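Local coordinates for protein phosphinothricin N-acetyltransferase (Brucella ovis, PDB 5DWM) that probably transfers an acetyl group from acetyl-CoA to an amino group of a small acceptor, as a GNAT-family phosphinothricin N-acetyltransferase, at residues A[92-97]-A[140-145]. Numbering follows the deposited sequence.
Sequences DSIYIA and KLHESL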
loop_
_atom_site.group_PDB
_atom_site.type_symbol
_atom_site.label_atom_id
_atom_site.label_comp_id
_atom_site.label_asym_id
_atom_site.label_seq_id
_atom_site.Cartn_x
_atom_site.Cartn_y
_atom_site.Cartn_z
ATOM N N ASP A 92 -9.199 4.387 -4.875
ATOM C CA ASP A 92 -10.654 4.403 -4.743
ATOM C C ASP A 92 -11.161 3.252 -3.885
ATOM O O ASP A 92 -10.573 2.170 -3.852
ATOM C CB ASP A 92 -11.387 4.416 -6.097
ATOM C CG ASP A 92 -11.249 3.120 -6.887
ATOM O OD1 ASP A 92 -10.169 2.894 -7.482
ATOM O OD2 ASP A 92 -12.248 2.369 -6.997
ATOM N N SER A 93 -12.277 3.506 -3.198
ATOM C CA SER A 93 -12.946 2.536 -2.337
ATOM C C SER A 93 -14.441 2.640 -2.588
ATOM O O SER A 93 -14.987 3.745 -2.580
ATOM C CB SER A 93 -12.675 2.857 -0.867
ATOM O OG SER A 93 -11.302 2.685 -0.570
ATOM N N ILE A 94 -15.102 1.505 -2.815
ATOM C CA ILE A 94 -16.518 1.485 -3.175
ATOM C C ILE A 94 -17.170 0.312 -2.461
ATOM O O ILE A 94 -16.671 -0.817 -2.542
ATOM C CB ILE A 94 -16.740 1.303 -4.690
ATOM C CG1 ILE A 94 -15.927 2.298 -5.520
ATOM C CG2 ILE A 94 -18.222 1.442 -5.026
ATOM C CD1 ILE A 94 -16.001 2.027 -7.003
ATOM N N TYR A 95 -18.307 0.564 -1.811
ATOM C CA TYR A 95 -19.094 -0.489 -1.181
ATOM C C TYR A 95 -20.570 -0.267 -1.460
ATOM O O TYR A 95 -21.057 0.864 -1.392
ATOM C CB TYR A 95 -18.860 -0.542 0.334
ATOM C CG TYR A 95 -17.518 -1.146 0.671
ATOM C CD1 TYR A 95 -17.354 -2.523 0.722
ATOM C CD2 TYR A 95 -16.411 -0.345 0.911
ATOM C CE1 TYR A 95 -16.130 -3.088 1.024
ATOM C CE2 TYR A 95 -15.173 -0.904 1.213
ATOM C CZ TYR A 95 -15.040 -2.277 1.268
ATOM O OH TYR A 95 -13.818 -2.841 1.565
ATOM N N ILE A 96 -21.276 -1.360 -1.744
ATOM C CA ILE A 96 -22.680 -1.323 -2.123
ATOM C C ILE A 96 -23.484 -2.145 -1.120
ATOM O O ILE A 96 -23.016 -3.187 -0.641
ATOM C CB ILE A 96 -22.867 -1.866 -3.557
ATOM C CG1 ILE A 96 -21.948 -1.132 -4.545
ATOM C CG2 ILE A 96 -24.314 -1.753 -3.997
ATOM C CD1 ILE A 96 -22.262 0.338 -4.735
ATOM N N ALA A 97 -24.685 -1.667 -0.796
ATOM C CA ALA A 97 -25.589 -2.432 0.061
ATOM C C ALA A 97 -25.906 -3.780 -0.585
ATOM O O ALA A 97 -26.063 -3.858 -1.810
ATOM C CB ALA A 97 -26.892 -1.661 0.295
ATOM N N LYS A 140 -14.730 -6.436 -12.544
ATOM C CA LYS A 140 -15.490 -6.082 -13.741
ATOM C C LYS A 140 -15.935 -4.619 -13.714
ATOM O O LYS A 140 -15.922 -3.940 -14.750
ATOM C CB LYS A 140 -16.676 -7.032 -13.902
ATOM N N LEU A 141 -16.324 -4.110 -12.539
ATOM C CA LEU A 141 -16.695 -2.700 -12.431
ATOM C C LEU A 141 -15.540 -1.805 -12.856
ATOM O O LEU A 141 -15.723 -0.843 -13.610
ATOM C CB LEU A 141 -17.112 -2.371 -10.995
ATOM C CG LEU A 141 -17.114 -0.891 -10.574
ATOM C CD1 LEU A 141 -18.112 -0.075 -11.362
ATOM C CD2 LEU A 141 -17.360 -0.727 -9.071
ATOM N N HIS A 142 -14.332 -2.112 -12.381
ATOM C CA HIS A 142 -13.192 -1.268 -12.718
ATOM C C HIS A 142 -12.786 -1.441 -14.176
ATOM O O HIS A 142 -12.452 -0.462 -14.848
ATOM C CB HIS A 142 -12.042 -1.529 -11.745
ATOM C CG HIS A 142 -12.270 -0.946 -10.381
ATOM N ND1 HIS A 142 -12.961 -1.613 -9.390
ATOM C CD2 HIS A 142 -11.929 0.255 -9.856
ATOM C CE1 HIS A 142 -13.028 -0.851 -8.313
ATOM N NE2 HIS A 142 -12.405 0.285 -8.567
ATOM N N GLU A 143 -12.825 -2.674 -14.688
ATOM C CA GLU A 143 -12.566 -2.890 -16.109
ATOM C C GLU A 143 -13.520 -2.077 -16.974
ATOM O O GLU A 143 -13.105 -1.466 -17.967
ATOM C CB GLU A 143 -12.691 -4.376 -16.453
ATOM C CG GLU A 143 -11.562 -5.235 -15.910
ATOM C CD GLU A 143 -11.759 -6.707 -16.207
ATOM O OE1 GLU A 143 -12.876 -7.086 -16.618
ATOM O OE2 GLU A 143 -10.793 -7.481 -16.027
ATOM N N SER A 144 -14.802 -2.045 -16.605
ATOM C CA SER A 144 -15.784 -1.360 -17.439
ATOM C C SER A 144 -15.563 0.147 -17.478
ATOM O O SER A 144 -15.990 0.800 -18.433
ATOM C CB SER A 144 -17.200 -1.679 -16.965
ATOM O OG SER A 144 -17.545 -0.900 -15.840
ATOM N N LEU A 145 -14.895 0.714 -16.475
ATOM C CA LEU A 145 -14.603 2.140 -16.448
ATOM C C LEU A 145 -13.178 2.463 -16.887
ATOM O O LEU A 145 -12.697 3.573 -16.639
ATOM C CB LEU A 145 -14.919 2.729 -15.074
ATOM C CG LEU A 145 -16.413 3.065 -15.005
ATOM C CD1 LEU A 145 -16.833 3.443 -13.616
ATOM C CD2 LEU A 145 -16.736 4.193 -15.972
#
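A buried histidine-carboxylate hydrogen bond, flanked by one apolar touch, joins the central strand 89-96 to the end of helix 136-144, with Asp92 and Ile94 meeting His142 and Leu141. At their closest the axes of strand 92-96 and helix 140-144 are 11.9 Å apart, so the contact is made by side chains reaching from both sides, and only 135 Å² is buried between the segments. His142 NE2 donates to Asp92 OD2 over 2.6 Å, and the N-H...O angle of 173° makes the bond nearly straight. The acceptor lies in the ring plane at the imidazole edge and offers its syn lone pair, while the carboxylate is twisted 43° from that plane. Asp92 CB points toward the helix, and chi1 (69°) places CG between the residue's own backbone N and carbonyl carbon. The other ring nitrogen, ND1, bonds to the backbone O of Ser138, one helical turn earlier; held at both nitrogens, the imidazole has its rotation fixed, and Phe147 adds an edge-to-face ring contact. This is the GNAT fold, in which parallel neighbours 89-96 and 124-129 are joined through helix 105-119 in a beta-alpha-beta crossover; the loop entering that helix carries the acetyl-CoA-binding residues Gly102 to Gly104, and Gly106 and Lys107 follow in the helix. Two residues along the strand from Asp92, Ile94 meets Leu141 tip to tip, CD1 to CD2 at 3.7 Å, with Ile94 CD1 anti to CA along an extended chain. Ile94 CD1 also comes to 4.3 Å from His142 NE2, approaching the ring obliquely. Ile94 belongs to the acetyl-CoA site, and Leu141 also touches Lys107, so the apolar half of the contact borders the cofactor site, with no acetyl-CoA bound to this chain in the model, whereas the polar half lies against Leu113 and Ala127.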